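Local coordinates for protein peroxiredoxin 6 (Arenicola marina, PDB 2V2G) that probably reduces hydrogen peroxide and organic hydroperoxides to water and alcohols, as a thiol-specific antioxidant peroxidase of the Prx6 subfamily, at residues V33-P38 with R151-I156; E102-A107 with T121-T126. The protein carries 1 engineered substitution. All coordinates share one frame; numbering follows the deposited sequence.

Contact 1 (V33-P38 with R151-I156); sequences VLFSHP and RNFSEI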
ATOM      1  N   VAL A  33      -0.545  -2.281  13.966  1.00 24.21           N
ATOM      2  CA  VAL A  33      -0.077  -2.656  12.629  1.00 23.59           C
ATOM      3  C   VAL A  33       0.259  -4.143  12.661  1.00 23.85           C
ATOM      4  O   VAL A  33       1.163  -4.541  13.433  1.00 25.76           O
ATOM      5  CB  VAL A  33       1.190  -1.868  12.146  1.00 23.01           C
ATOM      6  CG1 VAL A  33       1.785  -2.491  10.882  1.00 26.93           C
ATOM      7  CG2 VAL A  33       0.797  -0.404  11.903  1.00 24.60           C
ATOM      8  N   LEU A  34      -0.503  -4.942  11.922  1.00 24.38           N
ATOM      9  CA  LEU A  34      -0.175  -6.330  11.672  1.00 24.83           C
ATOM     10  C   LEU A  34       0.508  -6.442  10.329  1.00 25.54           C
ATOM     11  O   LEU A  34      -0.024  -5.959   9.332  1.00 25.78           O
ATOM     12  CB  LEU A  34      -1.459  -7.213  11.686  1.00 24.89           C
ATOM     13  CG  LEU A  34      -1.381  -8.667  11.287  1.00 26.66           C
ATOM     14  CD1 LEU A  34      -0.384  -9.341  12.179  1.00 30.03           C
ATOM     15  CD2 LEU A  34      -2.791  -9.345  11.458  1.00 31.14           C
ATOM     16  N   PHE A  35       1.682  -7.059  10.281  1.00 24.20           N
ATOM     17  CA  PHE A  35       2.401  -7.176   9.003  1.00 25.09           C
ATOM     18  C   PHE A  35       2.917  -8.570   8.863  1.00 25.94           C
ATOM     19  O   PHE A  35       3.293  -9.198   9.869  1.00 29.11           O
ATOM     20  CB  PHE A  35       3.499  -6.144   8.889  1.00 26.14           C
ATOM     21  CG  PHE A  35       4.595  -6.237   9.880  1.00 26.02           C
ATOM     22  CD1 PHE A  35       4.405  -5.791  11.168  1.00 26.17           C
ATOM     23  CD2 PHE A  35       5.857  -6.665   9.469  1.00 27.98           C
ATOM     24  CE1 PHE A  35       5.464  -5.874  12.145  1.00 27.85           C
ATOM     25  CE2 PHE A  35       6.912  -6.697  10.382  1.00 28.16           C
ATOM     26  CZ  PHE A  35       6.714  -6.290  11.700  1.00 27.83           C
ATOM     27  N   SER A  36       2.852  -9.116   7.657  1.00 24.71           N
ATOM     28  CA  SER A  36       3.293 -10.469   7.413  1.00 23.70           C
ATOM     29  C   SER A  36       4.564 -10.495   6.561  1.00 24.07           C
ATOM     30  O   SER A  36       4.945  -9.522   5.901  1.00 25.29           O
ATOM     31  CB  SER A  36       2.211 -11.294   6.719  1.00 24.29           C
ATOM     32  OG  SER A  36       1.971 -10.769   5.416  1.00 25.60           O
ATOM     33  N   HIS A  37       5.201 -11.668   6.564  1.00 24.71           N
ATOM     34  CA  HIS A  37       6.281 -11.982   5.678  1.00 23.80           C
ATOM     35  C   HIS A  37       6.273 -13.461   5.282  1.00 23.76           C
ATOM     36  O   HIS A  37       5.675 -14.294   5.961  1.00 22.94           O
ATOM     37  CB  HIS A  37       7.646 -11.636   6.300  1.00 23.57           C
ATOM     38  CG  HIS A  37       7.988 -12.492   7.484  1.00 23.59           C
ATOM     39  ND1 HIS A  37       7.500 -12.235   8.748  1.00 25.33           N
ATOM     40  CD2 HIS A  37       8.775 -13.590   7.598  1.00 24.38           C
ATOM     41  CE1 HIS A  37       7.934 -13.177   9.579  1.00 24.64           C
ATOM     42  NE2 HIS A  37       8.685 -14.030   8.904  1.00 23.85           N
ATOM     43  N   PRO A  38       6.871 -13.791   4.122  1.00 24.00           N
ATOM     44  CA  PRO A  38       6.706 -15.169   3.592  1.00 24.36           C
ATOM     45  C   PRO A  38       7.317 -16.298   4.407  1.00 24.44           C
ATOM     46  O   PRO A  38       6.649 -17.289   4.656  1.00 24.86           O
ATOM     47  CB  PRO A  38       7.282 -15.074   2.166  1.00 24.81           C
ATOM     48  CG  PRO A  38       7.267 -13.623   1.851  1.00 28.05           C
ATOM     49  CD  PRO A  38       7.503 -12.893   3.123  1.00 25.37           C
ATOM     50  N   ARG A 151       9.042  -3.744   1.692  1.00 24.06           N
ATOM     51  CA  ARG A 151       8.229  -2.611   1.980  1.00 25.40           C
ATOM     52  C   ARG A 151       9.024  -1.338   2.346  1.00 26.90           C
ATOM     53  O   ARG A 151      10.233  -1.373   2.490  1.00 26.08           O
ATOM     54  CB  ARG A 151       7.275  -2.971   3.118  1.00 24.03           C
ATOM     55  CG  ARG A 151       6.196  -3.931   2.657  1.00 27.05           C
ATOM     56  CD  ARG A 151       5.572  -4.661   3.761  1.00 25.14           C
ATOM     57  NE  ARG A 151       6.432  -5.691   4.287  1.00 24.65           N
ATOM     58  CZ  ARG A 151       6.043  -6.675   5.103  1.00 25.41           C
ATOM     59  NH1 ARG A 151       4.769  -6.796   5.527  1.00 25.62           N
ATOM     60  NH2 ARG A 151       6.900  -7.586   5.409  1.00 26.70           N
ATOM     61  N   ASN A 152       8.299  -0.217   2.348  1.00 27.13           N
ATOM     62  CA  ASN A 152       8.776   1.112   2.760  1.00 27.79           C
ATOM     63  C   ASN A 152       8.019   1.455   4.047  1.00 28.38           C
ATOM     64  O   ASN A 152       6.879   1.905   4.024  1.00 28.48           O
ATOM     65  CB  ASN A 152       8.525   2.115   1.611  1.00 28.08           C
ATOM     66  CG  ASN A 152       8.813   3.545   1.974  1.00 28.82           C
ATOM     67  OD1 ASN A 152       9.150   3.835   3.125  1.00 30.42           O
ATOM     68  ND2 ASN A 152       8.674   4.439   1.020  1.00 31.68           N
ATOM     69  N   PHE A 153       8.713   1.288   5.176  1.00 30.72           N
ATOM     70  CA  PHE A 153       8.093   1.487   6.490  1.00 30.95           C
ATOM     71  C   PHE A 153       8.015   2.999   6.845  1.00 30.22           C
ATOM     72  O   PHE A 153       7.213   3.364   7.701  1.00 30.90           O
ATOM     73  CB  PHE A 153       8.795   0.607   7.588  1.00 35.27           C
ATOM     74  CG  PHE A 153       8.351  -0.832   7.550  1.00 33.43           C
ATOM     75  CD1 PHE A 153       7.115  -1.234   8.076  1.00 38.01           C
ATOM     76  CD2 PHE A 153       9.128  -1.776   6.883  1.00 41.57           C
ATOM     77  CE1 PHE A 153       6.666  -2.599   7.971  1.00 39.40           C
ATOM     78  CE2 PHE A 153       8.715  -3.091   6.790  1.00 35.43           C
ATOM     79  CZ  PHE A 153       7.479  -3.507   7.332  1.00 38.97           C
ATOM     80  N   SER A 154       8.772   3.848   6.170  1.00 30.07           N
ATOM     81  CA  SER A 154       8.550   5.317   6.323  1.00 29.82           C
ATOM     82  C   SER A 154       7.194   5.739   5.752  1.00 27.88           C
ATOM     83  O   SER A 154       6.544   6.613   6.312  1.00 27.13           O
ATOM     84  CB  SER A 154       9.685   6.133   5.773  1.00 33.30           C
ATOM     85  OG  SER A 154       9.714   6.139   4.367  1.00 40.54           O
ATOM     86  N   GLU A 155       6.778   5.133   4.648  1.00 26.07           N
ATOM     87  CA  GLU A 155       5.427   5.392   4.110  1.00 25.56           C
ATOM     88  C   GLU A 155       4.344   4.918   5.097  1.00 24.88           C
ATOM     89  O   GLU A 155       3.325   5.551   5.260  1.00 25.22           O
ATOM     90  CB  GLU A 155       5.222   4.699   2.745  1.00 25.53           C
ATOM     91  CG  GLU A 155       3.797   4.797   2.226  1.00 25.32           C
ATOM     92  CD  GLU A 155       3.305   6.179   1.912  1.00 26.61           C
ATOM     93  OE1 GLU A 155       4.153   7.144   1.915  1.00 26.15           O
ATOM     94  OE2 GLU A 155       2.105   6.298   1.504  1.00 26.97           O
ATOM     95  N   ILE A 156       4.592   3.794   5.770  1.00 25.03           N
ATOM     96  CA  ILE A 156       3.676   3.279   6.783  1.00 24.97           C
ATOM     97  C   ILE A 156       3.553   4.309   7.931  1.00 23.82           C
ATOM     98  O   ILE A 156       2.434   4.635   8.341  1.00 25.74           O
ATOM     99  CB  ILE A 156       4.128   1.877   7.296  1.00 25.39           C
ATOM    100  CG1 ILE A 156       3.950   0.881   6.127  1.00 25.23           C
ATOM    101  CG2 ILE A 156       3.207   1.418   8.453  1.00 26.13           C
ATOM    102  CD1 ILE A 156       4.724  -0.390   6.278  1.00 28.03           C
TER
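R151 reaches across to S36 and meets its carbonyl oxygen with the forked end of the guanidinium. NH1 and NH2 both lie 2.8 Å from S36 O, each in a weak, bent hydrogen bond (127°). The oxygen sits at the guanidinium edge, near its plane. A bend at chi3 (-74°) turns the head toward the strand. The F35 ring stands steeply to the guanidinium, the planes 69° apart, and F35 CB is 3.7 Å from R151 NH1. F153, in the first helical turn, lies beside both. Its CZ lies over one guanidinium face, 3.9 Å above the plane and offset toward the rim. The same ring points its edge at the F35 face in a T-shaped pair, centroids 5.8 Å apart. The contact packs strand 31-36 of the thioredoxin-fold sheet against the start of helix 153-168. N152 is its N-cap, OD1 accepting from E155 N at 3.1 Å. R151 NE forms a salt bridge with E48 on helix 43-54, which carries S45, the engineered serine at the predicted peroxidatic position. A leucine in place of R151 would probably cost E48 this salt bridge and S36 O these two weak bonds. H37, next along the chain, bonds through NE2 to D40.

Contact 2 (E102-A107 with T121-T126); sequences ETRELA and TGMPLT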
ATOM      1  N   GLU A 102       0.584 -21.602  11.201  1.00 23.18           N
ATOM      2  CA  GLU A 102       0.982 -22.847  10.538  1.00 23.28           C
ATOM      3  C   GLU A 102      -0.135 -23.531   9.773  1.00 21.77           C
ATOM      4  O   GLU A 102       0.123 -24.295   8.850  1.00 23.38           O
ATOM      5  CB  GLU A 102       1.598 -23.797  11.557  1.00 22.70           C
ATOM      6  CG  GLU A 102       2.811 -23.233  12.326  1.00 25.18           C
ATOM      7  CD  GLU A 102       3.246 -24.197  13.399  1.00 29.63           C
ATOM      8  OE1 GLU A 102       3.683 -25.335  13.054  1.00 31.58           O
ATOM      9  OE2 GLU A 102       3.097 -23.842  14.590  1.00 33.84           O
ATOM     10  N   THR A 103      -1.384 -23.312  10.190  1.00 22.19           N
ATOM     11  CA  THR A 103      -2.530 -23.907   9.492  1.00 22.11           C
ATOM     12  C   THR A 103      -2.965 -23.055   8.262  1.00 21.69           C
ATOM     13  O   THR A 103      -3.843 -23.500   7.511  1.00 22.21           O
ATOM     14  CB  THR A 103      -3.750 -24.038  10.362  1.00 22.15           C
ATOM     15  OG1 THR A 103      -4.229 -22.756  10.763  1.00 26.51           O
ATOM     16  CG2 THR A 103      -3.460 -24.984  11.559  1.00 22.58           C
ATOM     17  N   ARG A 104      -2.328 -21.930   8.038  1.00 22.79           N
ATOM     18  CA  ARG A 104      -2.729 -20.970   6.986  1.00 22.91           C
ATOM     19  C   ARG A 104      -4.129 -20.360   7.119  1.00 24.12           C
ATOM     20  O   ARG A 104      -4.566 -19.618   6.225  1.00 24.24           O
ATOM     21  CB  ARG A 104      -2.546 -21.556   5.573  1.00 22.29           C
ATOM     22  CG  ARG A 104      -1.108 -21.608   5.121  1.00 22.04           C
ATOM     23  CD  ARG A 104      -0.214 -22.549   5.863  1.00 23.91           C
ATOM     24  NE  ARG A 104       1.129 -22.577   5.235  1.00 23.97           N
ATOM     25  CZ  ARG A 104       2.193 -23.177   5.722  1.00 24.79           C
ATOM     26  NH1 ARG A 104       2.137 -23.871   6.851  1.00 24.73           N
ATOM     27  NH2 ARG A 104       3.350 -23.068   5.061  1.00 23.87           N
ATOM     28  N   GLU A 105      -4.766 -20.553   8.279  1.00 24.90           N
ATOM     29  CA  GLU A 105      -6.082 -19.964   8.506  1.00 26.54           C
ATOM     30  C   GLU A 105      -6.099 -18.456   8.261  1.00 23.86           C
ATOM     31  O   GLU A 105      -6.987 -17.941   7.628  1.00 24.52           O
ATOM     32  CB  GLU A 105      -6.549 -20.245   9.932  1.00 26.87           C
ATOM     33  CG  GLU A 105      -7.843 -19.504  10.336  1.00 30.78           C
ATOM     34  CD  GLU A 105      -8.597 -20.164  11.500  1.00 34.66           C
ATOM     35  OE1 GLU A 105      -7.943 -20.733  12.420  1.00 42.32           O
ATOM     36  OE2 GLU A 105      -9.852 -20.119  11.484  1.00 45.53           O
ATOM     37  N   LEU A 106      -5.128 -17.732   8.807  1.00 24.47           N
ATOM     38  CA  LEU A 106      -5.095 -16.283   8.686  1.00 25.76           C
ATOM     39  C   LEU A 106      -4.631 -15.862   7.298  1.00 24.86           C
ATOM     40  O   LEU A 106      -5.129 -14.889   6.742  1.00 25.92           O
ATOM     41  CB  LEU A 106      -4.224 -15.648   9.764  1.00 27.09           C
ATOM     42  CG  LEU A 106      -4.851 -15.628  11.159  1.00 32.13           C
ATOM     43  CD1 LEU A 106      -3.818 -14.964  12.152  1.00 34.58           C
ATOM     44  CD2 LEU A 106      -6.159 -14.817  11.118  1.00 34.76           C
ATOM     45  N   ALA A 107      -3.693 -16.625   6.736  1.00 24.79           N
ATOM     46  CA  ALA A 107      -3.195 -16.289   5.376  1.00 24.22           C
ATOM     47  C   ALA A 107      -4.394 -16.259   4.436  1.00 23.69           C
ATOM     48  O   ALA A 107      -4.528 -15.347   3.615  1.00 23.80           O
ATOM     49  CB  ALA A 107      -2.179 -17.356   4.896  1.00 23.73           C
ATOM     50  N   THR A 121       7.340 -28.315  -0.159  1.00 31.63           N
ATOM     51  CA  THR A 121       6.303 -29.325  -0.008  1.00 31.69           C
ATOM     52  C   THR A 121       4.904 -28.878  -0.533  1.00 31.77           C
ATOM     53  O   THR A 121       3.908 -29.617  -0.428  1.00 32.46           O
ATOM     54  CB  THR A 121       6.237 -29.699   1.490  1.00 31.75           C
ATOM     55  OG1 THR A 121       5.843 -28.561   2.253  1.00 31.58           O
ATOM     56  CG2 THR A 121       7.633 -30.171   1.995  1.00 31.19           C
ATOM     57  N   GLY A 122       4.833 -27.672  -1.085  1.00 31.54           N
ATOM     58  CA  GLY A 122       3.624 -27.161  -1.742  1.00 30.86           C
ATOM     59  C   GLY A 122       2.681 -26.385  -0.837  1.00 30.41           C
ATOM     60  O   GLY A 122       1.546 -26.134  -1.215  1.00 30.74           O
ATOM     61  N   MET A 123       3.109 -26.022   0.360  1.00 29.08           N
ATOM     62  CA  MET A 123       2.181 -25.314   1.254  1.00 28.23           C
ATOM     63  C   MET A 123       2.208 -23.803   0.884  1.00 26.34           C
ATOM     64  O   MET A 123       3.286 -23.227   0.626  1.00 24.77           O
ATOM     65  CB  MET A 123       2.575 -25.516   2.731  1.00 29.49           C
ATOM     66  CG  MET A 123       2.398 -26.930   3.295  1.00 31.95           C
ATOM     67  SD  MET A 123       0.657 -27.221   3.497  1.00 35.94           S
ATOM     68  CE  MET A 123       0.329 -26.321   5.019  1.00 35.08           C
ATOM     69  N   PRO A 124       1.039 -23.154   0.867  1.00 25.66           N
ATOM     70  CA  PRO A 124       1.013 -21.696   0.705  1.00 24.96           C
ATOM     71  C   PRO A 124       1.815 -20.922   1.764  1.00 24.10           C
ATOM     72  O   PRO A 124       2.005 -21.423   2.879  1.00 23.19           O
ATOM     73  CB  PRO A 124      -0.472 -21.328   0.831  1.00 25.11           C
ATOM     74  CG  PRO A 124      -1.207 -22.545   0.541  1.00 26.97           C
ATOM     75  CD  PRO A 124      -0.324 -23.694   0.949  1.00 26.81           C
ATOM     76  N   LEU A 125       2.171 -19.705   1.447  1.00 22.92           N
ATOM     77  CA  LEU A 125       2.870 -18.834   2.365  1.00 22.72           C
ATOM     78  C   LEU A 125       2.268 -17.445   2.201  1.00 23.12           C
ATOM     79  O   LEU A 125       1.617 -17.142   1.182  1.00 23.34           O
ATOM     80  CB  LEU A 125       4.352 -18.764   2.048  1.00 22.44           C
ATOM     81  CG  LEU A 125       5.186 -20.021   2.284  1.00 23.21           C
ATOM     82  CD1 LEU A 125       6.554 -19.832   1.566  1.00 25.62           C
ATOM     83  CD2 LEU A 125       5.291 -20.283   3.847  1.00 24.53           C
ATOM     84  N   THR A 126       2.422 -16.612   3.207  1.00 22.47           N
ATOM     85  CA  THR A 126       1.891 -15.249   3.086  1.00 22.91           C
ATOM     86  C   THR A 126       2.787 -14.381   2.206  1.00 23.13           C
ATOM     87  O   THR A 126       3.956 -14.652   2.045  1.00 24.09           O
ATOM     88  CB  THR A 126       1.728 -14.533   4.434  1.00 24.13           C
ATOM     89  OG1 THR A 126       2.991 -14.421   5.107  1.00 26.96           O
ATOM     90  CG2 THR A 126       0.802 -15.274   5.370  1.00 24.55           C
TER
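R104 grips P124 O side-on with two nitrogens. NE donates at 2.8 Å in a nearly straight bond (160°), and NH2 donates to the same P124 O at 3.0 Å. The oxygen lies in the guanidinium plane, while the two donors come from opposite faces of the carbonyl plane. R104 NH1 turns back to E102 O at 2.9 Å, and that oxygen too lies in the guanidinium plane. Three bonds to backbone carbonyls therefore fix the rotation of the head. A bend at chi2 (67°) carries the chain across to P124. The inner part of the contact is apolar and buried: A107 CB packs on T126 CG2 at 3.7 Å. The L125 CD2 methyl rests obliquely near the guanidinium, 3.6 Å from R104 NH2. The outer side is more exposed. There M123 folds over one face of the guanidinium, its CE 3.4 Å above the plane and offset toward the rim. Bends at chi2 and chi3 bring the terminal methyl back over R104. P124 packs more loosely, its CB 4.3 Å from R104 CG. The arrangement joins the first turn of helix 105-109 to the start of strand 124-133, within the thioredoxin-fold domain of a peroxiredoxin.

The two contacts lie about 19 Å apart, centre to centre, and share one mixed sheet. Strand 31-36 of contact 1 and strand 124-133 of contact 2 are antiparallel neighbours in it. Along the chain, 33-38 comes first, then 102-107 and 121-126, and last 151-156, so contact 2 falls wholly between the two halves of contact 1. They meet where the strands adjoin: H37 O is 2.8 Å from T126 OG1, and P38 CB is 3.4 Å from T126 O. Contact 1 is central, contact 2 peripheral. H37 of contact 1 lies about 4 Å from the engineered S45 (side chain to side chain), and T126 of contact 2 about 8 Å.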